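Local coordinates for ceramide very long chain fatty acid hydroxylase SCS7 (Saccharomyces cerevisiae, PDB 4ZR1), which hydroxylates very long chain fatty acids of sphingolipids, probably at C-2 of the ceramide acyl chain, and carries two zinc ions that likely form a catalytic dimetal centre, at residues G148-L153 / L252-K257; H155-L160 / A168-L173; C176-P181 / K257-G262. All blocks are in the same frame, centred on the assembly; numbering follows the deposited sequence.

Contact 1: residues G148-L153 / L252-K257; sequences GLHRFL and LEHHYK. With ZN (zinc ion), chain D; ZN (zinc ion), chain C.
His150 and His254 reach toward each other from opposite directions and meet at the zinc ion of chain D, the metal ion that joins their segments. His150 NE2 lies 2.3 Å from that zinc, and His254 NE2 lies 2.1 Å from it. The two NE2 atoms are 3.1 Å apart, close because both bind the metal and not because they are hydrogen-bonded. The pair is an offset edge-to-face arrangement, with centroids 4.5 Å apart and planes at 66°; the edge of His150 approaches the face of His254, placing His150 CE1 above that face toward its rim. In each residue CG stands anti to the backbone N (chi1 -169° for His150, 166° for His254), which carries the imidazole across a CA separation of 11.2 Å. Behind the metal, ND1 of His254 is hydrogen-bonded to Leu261 O, and ND1 of His150 to Phe263, fixing the rotation of both rings. The adjacent His255 turns to the other zinc, of chain C, with NE2 at 2.0 Å. His155, His174 and His178 complete the chain D site, so the contact ties transmembrane helix 128-154 to helix 242-256, with helix 164-179 supplying two of the remaining ligands.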
loop_
_atom_site.group_PDB
_atom_site.type_symbol
_atom_site.label_atom_id
_atom_site.label_comp_id
_atom_site.label_asym_id
_atom_site.label_seq_id
_atom_site.Cartn_x
_atom_site.Cartn_y
_atom_site.Cartn_z
ATOM N N GLY A 148 -9.798 5.654 1.956
ATOM C CA GLY A 148 -10.687 5.183 0.902
ATOM C C GLY A 148 -10.017 4.360 -0.186
ATOM O O GLY A 148 -10.512 3.290 -0.556
ATOM N N LEU A 149 -8.906 4.864 -0.717
ATOM C CA LEU A 149 -8.110 4.110 -1.677
ATOM C C LEU A 149 -7.694 2.768 -1.099
ATOM O O LEU A 149 -7.872 1.731 -1.733
ATOM C CB LEU A 149 -6.871 4.891 -2.097
ATOM C CG LEU A 149 -7.195 6.108 -2.954
ATOM C CD1 LEU A 149 -5.928 6.764 -3.468
ATOM C CD2 LEU A 149 -8.095 5.680 -4.097
ATOM N N HIS A 150 -7.156 2.798 0.115
ATOM C CA HIS A 150 -6.671 1.587 0.745
ATOM C C HIS A 150 -7.770 0.554 0.925
ATOM O O HIS A 150 -7.597 -0.611 0.571
ATOM C CB HIS A 150 -6.043 1.901 2.093
ATOM C CG HIS A 150 -5.287 0.750 2.673
ATOM N ND1 HIS A 150 -4.755 0.769 3.943
ATOM C CD2 HIS A 150 -4.968 -0.454 2.145
ATOM C CE1 HIS A 150 -4.145 -0.379 4.178
ATOM N NE2 HIS A 150 -4.259 -1.138 3.103
ATOM N N ARG A 151 -8.907 0.979 1.462
ATOM C CA ARG A 151 -9.983 0.038 1.772
ATOM C C ARG A 151 -10.781 -0.420 0.550
ATOM O O ARG A 151 -11.136 -1.600 0.436
ATOM C CB ARG A 151 -10.937 0.656 2.794
ATOM C CG ARG A 151 -12.156 -0.194 3.082
ATOM C CD ARG A 151 -12.966 0.396 4.196
ATOM N NE ARG A 151 -14.290 -0.202 4.286
ATOM C CZ ARG A 151 -15.219 0.199 5.143
ATOM N NH1 ARG A 151 -14.962 1.207 5.972
ATOM N NH2 ARG A 151 -16.400 -0.395 5.162
ATOM N N PHE A 152 -11.065 0.509 -0.360
ATOM C CA PHE A 152 -11.999 0.220 -1.434
ATOM C C PHE A 152 -11.337 -0.016 -2.799
ATOM O O PHE A 152 -11.868 -0.768 -3.617
ATOM C CB PHE A 152 -13.043 1.342 -1.532
ATOM C CG PHE A 152 -13.932 1.451 -0.315
ATOM C CD1 PHE A 152 -14.884 0.478 -0.043
ATOM C CD2 PHE A 152 -13.829 2.533 0.547
ATOM C CE1 PHE A 152 -15.706 0.571 1.077
ATOM C CE2 PHE A 152 -14.649 2.630 1.669
ATOM C CZ PHE A 152 -15.589 1.644 1.932
ATOM N N LEU A 153 -10.188 0.599 -3.065
ATOM C CA LEU A 153 -9.509 0.302 -4.329
ATOM C C LEU A 153 -8.427 -0.766 -4.140
ATOM O O LEU A 153 -8.469 -1.824 -4.760
ATOM C CB LEU A 153 -8.901 1.560 -4.942
ATOM C CG LEU A 153 -8.346 1.293 -6.347
ATOM C CD1 LEU A 153 -9.482 1.341 -7.353
ATOM C CD2 LEU A 153 -7.251 2.285 -6.738
ATOM N N LEU A 252 1.178 -3.177 11.013
ATOM C CA LEU A 252 1.738 -4.503 10.812
ATOM C C LEU A 252 0.690 -5.585 11.040
ATOM O O LEU A 252 0.750 -6.651 10.425
ATOM C CB LEU A 252 2.935 -4.718 11.736
ATOM C CG LEU A 252 4.323 -4.624 11.096
ATOM C CD1 LEU A 252 4.410 -3.511 10.088
ATOM C CD2 LEU A 252 5.367 -4.419 12.165
ATOM N N GLU A 253 -0.277 -5.318 11.914
ATOM C CA GLU A 253 -1.346 -6.289 12.132
ATOM C C GLU A 253 -2.288 -6.322 10.933
ATOM O O GLU A 253 -2.945 -7.331 10.678
ATOM C CB GLU A 253 -2.120 -5.984 13.412
ATOM C CG GLU A 253 -1.385 -6.366 14.678
ATOM C CD GLU A 253 -2.221 -6.136 15.916
ATOM O OE1 GLU A 253 -3.409 -5.762 15.778
ATOM O OE2 GLU A 253 -1.685 -6.325 17.028
ATOM N N HIS A 254 -2.353 -5.217 10.198
ATOM C CA HIS A 254 -3.113 -5.197 8.957
ATOM C C HIS A 254 -2.498 -6.180 7.957
ATOM O O HIS A 254 -3.179 -6.756 7.114
ATOM C CB HIS A 254 -3.147 -3.789 8.366
ATOM C CG HIS A 254 -3.612 -3.749 6.947
ATOM N ND1 HIS A 254 -4.946 -3.704 6.602
ATOM C CD2 HIS A 254 -2.920 -3.772 5.784
ATOM C CE1 HIS A 254 -5.056 -3.694 5.286
ATOM N NE2 HIS A 254 -3.841 -3.733 4.765
ATOM N N HIS A 255 -1.191 -6.357 8.074
ATOM C CA HIS A 255 -0.444 -7.270 7.233
ATOM C C HIS A 255 -0.491 -8.716 7.749
ATOM O O HIS A 255 -0.833 -9.634 7.011
ATOM C CB HIS A 255 1.010 -6.799 7.130
ATOM C CG HIS A 255 1.214 -5.672 6.166
ATOM N ND1 HIS A 255 1.209 -5.851 4.800
ATOM C CD2 HIS A 255 1.431 -4.351 6.370
ATOM C CE1 HIS A 255 1.407 -4.689 4.203
ATOM N NE2 HIS A 255 1.546 -3.763 5.134
ATOM N N TYR A 256 -0.152 -8.915 9.018
ATOM C CA TYR A 256 0.075 -10.260 9.532
ATOM C C TYR A 256 -1.012 -10.782 10.471
ATOM O O TYR A 256 -0.766 -11.709 11.239
ATOM C CB TYR A 256 1.416 -10.313 10.260
ATOM C CG TYR A 256 2.580 -9.789 9.458
ATOM C CD1 TYR A 256 3.265 -10.609 8.564
ATOM C CD2 TYR A 256 3.002 -8.477 9.601
ATOM C CE1 TYR A 256 4.337 -10.124 7.831
ATOM C CE2 TYR A 256 4.064 -7.988 8.879
ATOM C CZ TYR A 256 4.729 -8.810 7.996
ATOM O OH TYR A 256 5.787 -8.302 7.289
ATOM N N LYS A 257 -2.207 -10.205 10.413
ATOM C CA LYS A 257 -3.297 -10.662 11.272
ATOM C C LYS A 257 -4.670 -10.518 10.613
ATOM O O LYS A 257 -5.442 -11.483 10.547
ATOM C CB LYS A 257 -3.275 -9.900 12.595
ATOM C CG LYS A 257 -4.364 -10.301 13.569
ATOM C CD LYS A 257 -4.155 -9.615 14.905
ATOM C CE LYS A 257 -5.184 -10.045 15.936
ATOM N NZ LYS A 257 -4.926 -9.369 17.239
HETATM ZN ZN ZN D . -3.460 -3.270 2.700
HETATM ZN ZN ZN C . 2.299 -1.945 4.593
#

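Contact 2: residues H155-L160 / A168-L173; sequences HFDDWL and ATHFLL. With ZN (zinc ion), chain D; BOG (octyl beta-D-glucopyranoside), chain E.
Asp157 and Leu160 face His170 from a tight turn, in which Leu160 N bonds to Asp157 O at 2.8 Å and residues 158-159 form a 3-10 segment, while His170 rides on helix 164-179 just before a wider pi-type turn. The principal bond runs from His170 NE2 to Asp157 OD1, 3.1 Å long with an N-H...O angle of 145°. The donor meets the oxygen nearly along the C-O axis, yet the oxygen sits 24° out of the imidazole plane, and carboxylate and ring are turned 59° apart. His170 can reach the turn because its CG is anti to the backbone N. Its ND1 is hydrogen-bonded to Tyr74 OH, so both ring nitrogens are engaged and the ring is held in rotation. Leu160 crosses it at about a right angle, CD1 lying 4.0 Å from His170 CD2. The other carboxylate oxygen, Asp157 OD2, accepts a weak bond of 3.3 Å from His155 ND1, in the plane of that ring, whose NE2 binds the zinc ion of chain D at 2.1 Å. Replacing His170 with an alanine would probably leave Asp157 OD1 without its N-H mate and the carboxylate freer to turn, disturbing its weak hold on His155. Further along the helix, Leu173 O accepts a bond of 2.6 Å from O4 of a bound octyl glucoside. The arrangement is a second-shell histidine-carboxylate hydrogen bond behind a metal ligand, His155 being the last histidine of the HxxxxH box begun by His150.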
loop_
_atom_site.group_PDB
_atom_site.type_symbol
_atom_site.label_atom_id
_atom_site.label_comp_id
_atom_site.label_asym_id
_atom_site.label_seq_id
_atom_site.Cartn_x
_atom_site.Cartn_y
_atom_site.Cartn_z
ATOM N N HIS A 155 -7.919 -2.823 -1.623
ATOM C CA HIS A 155 -8.454 -4.094 -1.160
ATOM C C HIS A 155 -9.826 -4.403 -1.757
ATOM O O HIS A 155 -10.713 -4.875 -1.058
ATOM C CB HIS A 155 -8.520 -4.123 0.367
ATOM C CG HIS A 155 -7.180 -4.277 1.015
ATOM N ND1 HIS A 155 -6.608 -5.506 1.253
ATOM C CD2 HIS A 155 -6.295 -3.355 1.460
ATOM C CE1 HIS A 155 -5.429 -5.336 1.827
ATOM N NE2 HIS A 155 -5.216 -4.039 1.964
ATOM N N PHE A 156 -9.982 -4.121 -3.049
ATOM C CA PHE A 156 -11.107 -4.604 -3.848
ATOM C C PHE A 156 -11.401 -6.079 -3.556
ATOM O O PHE A 156 -12.550 -6.458 -3.310
ATOM C CB PHE A 156 -10.800 -4.414 -5.333
ATOM C CG PHE A 156 -11.998 -4.092 -6.174
ATOM C CD1 PHE A 156 -12.522 -2.812 -6.186
ATOM C CD2 PHE A 156 -12.583 -5.058 -6.979
ATOM C CE1 PHE A 156 -13.617 -2.507 -6.971
ATOM C CE2 PHE A 156 -13.677 -4.754 -7.763
ATOM C CZ PHE A 156 -14.195 -3.478 -7.758
ATOM N N ASP A 157 -10.345 -6.893 -3.584
ATOM C CA ASP A 157 -10.370 -8.306 -3.169
ATOM C C ASP A 157 -11.566 -9.116 -3.675
ATOM O O ASP A 157 -11.674 -9.365 -4.874
ATOM C CB ASP A 157 -10.300 -8.397 -1.643
ATOM C CG ASP A 157 -9.053 -7.720 -1.073
ATOM O OD1 ASP A 157 -8.177 -7.282 -1.856
ATOM O OD2 ASP A 157 -8.943 -7.638 0.165
ATOM N N ASP A 158 -12.441 -9.531 -2.757
ATOM C CA ASP A 158 -13.617 -10.355 -3.073
ATOM C C ASP A 158 -14.400 -9.834 -4.283
ATOM O O ASP A 158 -14.870 -10.614 -5.106
ATOM C CB ASP A 158 -14.547 -10.435 -1.852
ATOM C CG ASP A 158 -15.544 -11.588 -1.933
ATOM O OD1 ASP A 158 -15.615 -12.265 -2.983
ATOM O OD2 ASP A 158 -16.273 -11.808 -0.939
ATOM N N TRP A 159 -14.515 -8.513 -4.397
ATOM C CA TRP A 159 -15.306 -7.893 -5.457
ATOM C C TRP A 159 -14.643 -7.963 -6.844
ATOM O O TRP A 159 -15.204 -7.474 -7.825
ATOM C CB TRP A 159 -15.605 -6.430 -5.092
ATOM C CG TRP A 159 -16.230 -6.260 -3.716
ATOM C CD1 TRP A 159 -17.115 -7.105 -3.107
ATOM C CD2 TRP A 159 -15.998 -5.185 -2.784
ATOM N NE1 TRP A 159 -17.453 -6.622 -1.863
ATOM C CE2 TRP A 159 -16.783 -5.449 -1.639
ATOM C CE3 TRP A 159 -15.205 -4.028 -2.806
ATOM C CZ2 TRP A 159 -16.797 -4.597 -0.527
ATOM C CZ3 TRP A 159 -15.220 -3.183 -1.698
ATOM C CH2 TRP A 159 -16.013 -3.473 -0.579
ATOM N N LEU A 160 -13.467 -8.578 -6.930
ATOM C CA LEU A 160 -12.724 -8.665 -8.192
ATOM C C LEU A 160 -13.347 -9.616 -9.218
ATOM O O LEU A 160 -13.921 -10.645 -8.858
ATOM C CB LEU A 160 -11.282 -9.113 -7.930
ATOM C CG LEU A 160 -10.194 -8.103 -7.558
ATOM C CD1 LEU A 160 -8.990 -8.841 -6.991
ATOM C CD2 LEU A 160 -9.782 -7.299 -8.773
ATOM N N ALA A 168 -3.619 -8.629 -12.044
ATOM C CA ALA A 168 -2.320 -8.003 -12.268
ATOM C C ALA A 168 -2.369 -6.530 -11.865
ATOM O O ALA A 168 -1.393 -5.981 -11.337
ATOM C CB ALA A 168 -1.890 -8.164 -13.737
ATOM N N THR A 169 -3.518 -5.903 -12.106
ATOM C CA THR A 169 -3.757 -4.518 -11.709
ATOM C C THR A 169 -3.766 -4.389 -10.193
ATOM O O THR A 169 -3.154 -3.483 -9.627
ATOM C CB THR A 169 -5.100 -3.999 -12.255
ATOM O OG1 THR A 169 -5.149 -4.190 -13.675
ATOM C CG2 THR A 169 -5.281 -2.513 -11.923
ATOM N N HIS A 170 -4.480 -5.302 -9.547
ATOM C CA HIS A 170 -4.533 -5.369 -8.095
ATOM C C HIS A 170 -3.129 -5.547 -7.519
ATOM O O HIS A 170 -2.695 -4.797 -6.646
ATOM C CB HIS A 170 -5.441 -6.517 -7.665
ATOM C CG HIS A 170 -5.541 -6.685 -6.184
ATOM N ND1 HIS A 170 -4.595 -7.361 -5.446
ATOM C CD2 HIS A 170 -6.479 -6.266 -5.302
ATOM C CE1 HIS A 170 -4.942 -7.348 -4.173
ATOM N NE2 HIS A 170 -6.082 -6.689 -4.057
ATOM N N PHE A 171 -2.429 -6.553 -8.029
ATOM C CA PHE A 171 -1.050 -6.842 -7.653
ATOM C C PHE A 171 -0.163 -5.601 -7.728
ATOM O O PHE A 171 0.557 -5.295 -6.783
ATOM C CB PHE A 171 -0.501 -7.948 -8.556
ATOM C CG PHE A 171 0.913 -8.338 -8.266
ATOM C CD1 PHE A 171 1.205 -9.189 -7.216
ATOM C CD2 PHE A 171 1.951 -7.887 -9.071
ATOM C CE1 PHE A 171 2.515 -9.563 -6.957
ATOM C CE2 PHE A 171 3.264 -8.255 -8.817
ATOM C CZ PHE A 171 3.547 -9.100 -7.762
ATOM N N LEU A 172 -0.230 -4.885 -8.845
ATOM C CA LEU A 172 0.568 -3.673 -9.024
ATOM C C LEU A 172 0.183 -2.527 -8.076
ATOM O O LEU A 172 1.026 -1.702 -7.723
ATOM C CB LEU A 172 0.465 -3.186 -10.474
ATOM C CG LEU A 172 1.212 -3.980 -11.544
ATOM C CD1 LEU A 172 0.900 -3.412 -12.913
ATOM C CD2 LEU A 172 2.729 -3.985 -11.301
ATOM N N LEU A 173 -1.085 -2.463 -7.668
ATOM C CA LEU A 173 -1.541 -1.353 -6.825
ATOM C C LEU A 173 -1.284 -1.583 -5.348
ATOM O O LEU A 173 -1.067 -0.632 -4.611
ATOM C CB LEU A 173 -3.030 -1.085 -7.040
ATOM C CG LEU A 173 -3.387 -0.502 -8.410
ATOM C CD1 LEU A 173 -4.854 -0.111 -8.471
ATOM C CD2 LEU A 173 -2.490 0.677 -8.740
HETATM ZN ZN ZN D . -3.460 -3.270 2.700
HETATM C C1 BOG E . 3.193 -0.649 -5.747
HETATM O O1 BOG E . 4.359 -0.864 -6.513
HETATM C C2 BOG E . 3.511 -0.928 -4.298
HETATM O O2 BOG E . 3.750 -2.311 -4.178
HETATM C C3 BOG E . 2.322 -0.599 -3.424
HETATM O O3 BOG E . 2.635 -0.634 -2.049
HETATM C C4 BOG E . 1.730 0.732 -3.772
HETATM O O4 BOG E . 0.503 0.834 -3.089
HETATM C C5 BOG E . 1.486 0.798 -5.255
HETATM O O5 BOG E . 2.725 0.670 -5.919
HETATM C C6 BOG E . 0.795 2.123 -5.540
HETATM O O6 BOG E . 1.076 2.614 -6.832
HETATM C "C1'" BOG E . 4.166 -1.623 -7.689
HETATM C "C2'" BOG E . 5.471 -1.819 -8.432
HETATM C "C3'" BOG E . 5.161 -2.031 -9.901
HETATM C "C4'" BOG E . 5.857 -1.008 -10.779
HETATM C "C5'" BOG E . 4.983 -0.651 -11.968
HETATM C "C6'" BOG E . 5.816 0.011 -13.039
HETATM C "C7'" BOG E . 4.925 0.529 -14.145
HETATM C "C8'" BOG E . 4.513 -0.621 -15.036
#

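Contact 3: residues C176-P181 / K257-G262; sequences CHHYLP and KNYQLG. With ZN (zinc ion), chain C; ZN (zinc ion), chain D; BOG (octyl beta-D-glucopyranoside), chain E.
Beside His178, which Tyr259 touches across the contact, the shortest hydrogen bond is Leu180 N to Cys176 O at 2.6 Å, in the last turn of helix 164-179; Leu180 is the first residue to leave helical backbone angles. The touch itself is apolar: Tyr259 CB lies 3.7 Å from His178 CE1. The tyrosine has CG between its backbone N and carbonyl carbon (chi1 62°), so CB meets the histidine while the phenol runs away from it. The two rings are oblique, their planes at 65° and their centroids 6.0 Å apart. His178 belongs to the HxxHH box formed by His174, His177 and His178, a histidine motif of this hydroxylase family, and consecutive residues serve different metals: His178 NE2 binds the zinc ion of chain D at 2.3 Å, and His177 NE2 binds that of chain C, also at 2.3 Å. The sugar of a bound octyl glucoside approaches His177, its O3 lying 3.3 Å from His177 CB. In the partner loop Asn258 OD1 accepts from Gln260 N at 2.7 Å, with the donor in the carbonyl plane, an Asx turn that brackets Tyr259; Asn258 ND2 is hydrogen-bonded to Pro283 O. Tyr259 also packs on His254 of helix 242-256 and on Asp157.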
loop_
_atom_site.group_PDB
_atom_site.type_symbol
_atom_site.label_atom_id
_atom_site.label_comp_id
_atom_site.label_asym_id
_atom_site.label_seq_id
_atom_site.Cartn_x
_atom_site.Cartn_y
_atom_site.Cartn_z
ATOM N N CYS A 176 1.054 -6.836 -4.382
ATOM C CA CYS A 176 2.477 -7.151 -4.291
ATOM C C CYS A 176 3.039 -6.782 -2.918
ATOM O O CYS A 176 3.866 -7.492 -2.338
ATOM C CB CYS A 176 3.255 -6.415 -5.384
ATOM S SG CYS A 176 4.993 -6.874 -5.473
ATOM N N HIS A 177 2.577 -5.663 -2.393
ATOM C CA HIS A 177 3.080 -5.198 -1.124
ATOM C C HIS A 177 2.648 -6.147 0.009
ATOM O O HIS A 177 3.408 -6.399 0.945
ATOM C CB HIS A 177 2.612 -3.766 -0.869
ATOM C CG HIS A 177 2.983 -3.257 0.484
ATOM N ND1 HIS A 177 4.289 -3.178 0.913
ATOM C CD2 HIS A 177 2.219 -2.845 1.522
ATOM C CE1 HIS A 177 4.316 -2.722 2.150
ATOM N NE2 HIS A 177 3.074 -2.512 2.542
ATOM N N HIS A 178 1.438 -6.690 -0.085
ATOM C CA HIS A 178 0.985 -7.693 0.876
ATOM C C HIS A 178 1.693 -9.018 0.646
ATOM O O HIS A 178 1.998 -9.752 1.583
ATOM C CB HIS A 178 -0.526 -7.885 0.788
ATOM C CG HIS A 178 -1.299 -6.955 1.669
ATOM N ND1 HIS A 178 -1.884 -7.360 2.848
ATOM C CD2 HIS A 178 -1.568 -5.632 1.549
ATOM C CE1 HIS A 178 -2.489 -6.330 3.414
ATOM N NE2 HIS A 178 -2.306 -5.271 2.650
ATOM N N TYR A 179 1.951 -9.322 -0.616
ATOM C CA TYR A 179 2.681 -10.517 -0.961
ATOM C C TYR A 179 4.113 -10.404 -0.441
ATOM O O TYR A 179 4.646 -11.367 0.114
ATOM C CB TYR A 179 2.634 -10.738 -2.475
ATOM C CG TYR A 179 3.152 -12.076 -2.943
ATOM C CD1 TYR A 179 2.559 -13.263 -2.522
ATOM C CD2 TYR A 179 4.205 -12.155 -3.846
ATOM C CE1 TYR A 179 3.025 -14.494 -2.963
ATOM C CE2 TYR A 179 4.681 -13.381 -4.294
ATOM C CZ TYR A 179 4.091 -14.546 -3.850
ATOM O OH TYR A 179 4.573 -15.759 -4.300
ATOM N N LEU A 180 4.728 -9.226 -0.592
ATOM C CA LEU A 180 6.107 -9.034 -0.128
ATOM C C LEU A 180 6.356 -7.757 0.688
ATOM O O LEU A 180 7.052 -6.846 0.231
ATOM C CB LEU A 180 7.062 -9.064 -1.313
ATOM C CG LEU A 180 7.110 -10.382 -2.100
ATOM C CD1 LEU A 180 6.879 -10.124 -3.575
ATOM C CD2 LEU A 180 8.433 -11.083 -1.871
ATOM N N PRO A 181 5.840 -7.725 1.929
ATOM C CA PRO A 181 5.864 -6.612 2.891
ATOM C C PRO A 181 7.249 -5.988 3.110
ATOM O O PRO A 181 7.381 -4.763 3.178
ATOM C CB PRO A 181 5.382 -7.267 4.186
ATOM C CG PRO A 181 4.672 -8.490 3.770
ATOM C CD PRO A 181 5.352 -8.970 2.548
ATOM N N LYS A 257 -2.207 -10.205 10.413
ATOM C CA LYS A 257 -3.297 -10.662 11.272
ATOM C C LYS A 257 -4.670 -10.518 10.613
ATOM O O LYS A 257 -5.442 -11.483 10.547
ATOM C CB LYS A 257 -3.275 -9.900 12.595
ATOM C CG LYS A 257 -4.364 -10.301 13.569
ATOM C CD LYS A 257 -4.155 -9.615 14.905
ATOM C CE LYS A 257 -5.184 -10.045 15.936
ATOM N NZ LYS A 257 -4.926 -9.369 17.239
ATOM N N ASN A 258 -4.968 -9.315 10.124
ATOM C CA ASN A 258 -6.261 -9.034 9.508
ATOM C C ASN A 258 -6.173 -7.877 8.511
ATOM O O ASN A 258 -5.910 -6.739 8.905
ATOM C CB ASN A 258 -7.302 -8.718 10.595
ATOM C CG ASN A 258 -8.738 -8.820 10.092
ATOM O OD1 ASN A 258 -9.056 -8.396 8.981
ATOM N ND2 ASN A 258 -9.610 -9.396 10.916
ATOM N N TYR A 259 -6.397 -8.170 7.229
ATOM C CA TYR A 259 -6.392 -7.137 6.194
ATOM C C TYR A 259 -7.813 -6.758 5.771
ATOM O O TYR A 259 -8.019 -6.169 4.708
ATOM C CB TYR A 259 -5.570 -7.585 4.972
ATOM C CG TYR A 259 -6.072 -8.820 4.238
ATOM C CD1 TYR A 259 -5.743 -10.098 4.673
ATOM C CD2 TYR A 259 -6.841 -8.703 3.086
ATOM C CE1 TYR A 259 -6.193 -11.223 4.003
ATOM C CE2 TYR A 259 -7.286 -9.821 2.400
ATOM C CZ TYR A 259 -6.962 -11.077 2.865
ATOM O OH TYR A 259 -7.412 -12.185 2.186
ATOM N N GLN A 260 -8.793 -7.107 6.604
ATOM C CA GLN A 260 -10.153 -6.601 6.435
ATOM C C GLN A 260 -10.359 -5.395 7.351
ATOM O O GLN A 260 -11.421 -4.765 7.344
ATOM C CB GLN A 260 -11.196 -7.683 6.726
ATOM C CG GLN A 260 -11.398 -8.666 5.594
ATOM C CD GLN A 260 -10.294 -9.700 5.506
ATOM O OE1 GLN A 260 -9.911 -10.318 6.502
ATOM N NE2 GLN A 260 -9.758 -9.875 4.308
ATOM N N LEU A 261 -9.324 -5.086 8.131
ATOM C CA LEU A 261 -9.330 -3.957 9.052
ATOM C C LEU A 261 -8.006 -3.191 8.992
ATOM O O LEU A 261 -7.071 -3.608 8.305
ATOM C CB LEU A 261 -9.581 -4.442 10.476
ATOM C CG LEU A 261 -10.845 -5.255 10.728
ATOM C CD1 LEU A 261 -10.785 -5.851 12.112
ATOM C CD2 LEU A 261 -12.091 -4.396 10.563
ATOM N N GLY A 262 -7.933 -2.074 9.718
ATOM C CA GLY A 262 -6.703 -1.311 9.857
ATOM C C GLY A 262 -6.257 -0.606 8.587
ATOM O O GLY A 262 -5.064 -0.607 8.250
HETATM ZN ZN ZN C . 2.299 -1.945 4.593
HETATM ZN ZN ZN D . -3.460 -3.270 2.700
HETATM C C1 BOG E . 3.193 -0.649 -5.747
HETATM O O1 BOG E . 4.359 -0.864 -6.513
HETATM C C2 BOG E . 3.511 -0.928 -4.298
HETATM O O2 BOG E . 3.750 -2.311 -4.178
HETATM C C3 BOG E . 2.322 -0.599 -3.424
HETATM O O3 BOG E . 2.635 -0.634 -2.049
HETATM C C4 BOG E . 1.730 0.732 -3.772
HETATM O O4 BOG E . 0.503 0.834 -3.089
HETATM C C5 BOG E . 1.486 0.798 -5.255
HETATM O O5 BOG E . 2.725 0.670 -5.919
HETATM C C6 BOG E . 0.795 2.123 -5.540
HETATM O O6 BOG E . 1.076 2.614 -6.832
HETATM C "C1'" BOG E . 4.166 -1.623 -7.689
HETATM C "C2'" BOG E . 5.471 -1.819 -8.432
HETATM C "C3'" BOG E . 5.161 -2.031 -9.901
HETATM C "C4'" BOG E . 5.857 -1.008 -10.779
HETATM C "C5'" BOG E . 4.983 -0.651 -11.968
HETATM C "C6'" BOG E . 5.816 0.011 -13.039
HETATM C "C7'" BOG E . 4.925 0.529 -14.145
HETATM C "C8'" BOG E . 4.513 -0.621 -15.036
#

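Contacts 1 and 3 are buried, their centres about 6 Å apart, and share Lys257; contact 2 is only partly buried, its centre about 12 Å from either. Contact 1 joins its segments through metal coordination, contact 3 through an apolar touch on a zinc-binding histidine, and contact 2 through a hydrogen bond one shell out from zinc. All three supply ligands to the zinc of chain D, whereas contacts 1 and 3 alone also reach that of chain C. Helix 164-179 carries one side of both contacts 2 and 3, linked where Cys176 N meets Phe171 O. Glu253 O and Asn258 N similarly connect contact 1 to contact 3 where helix 242-256 gives way to the following loop.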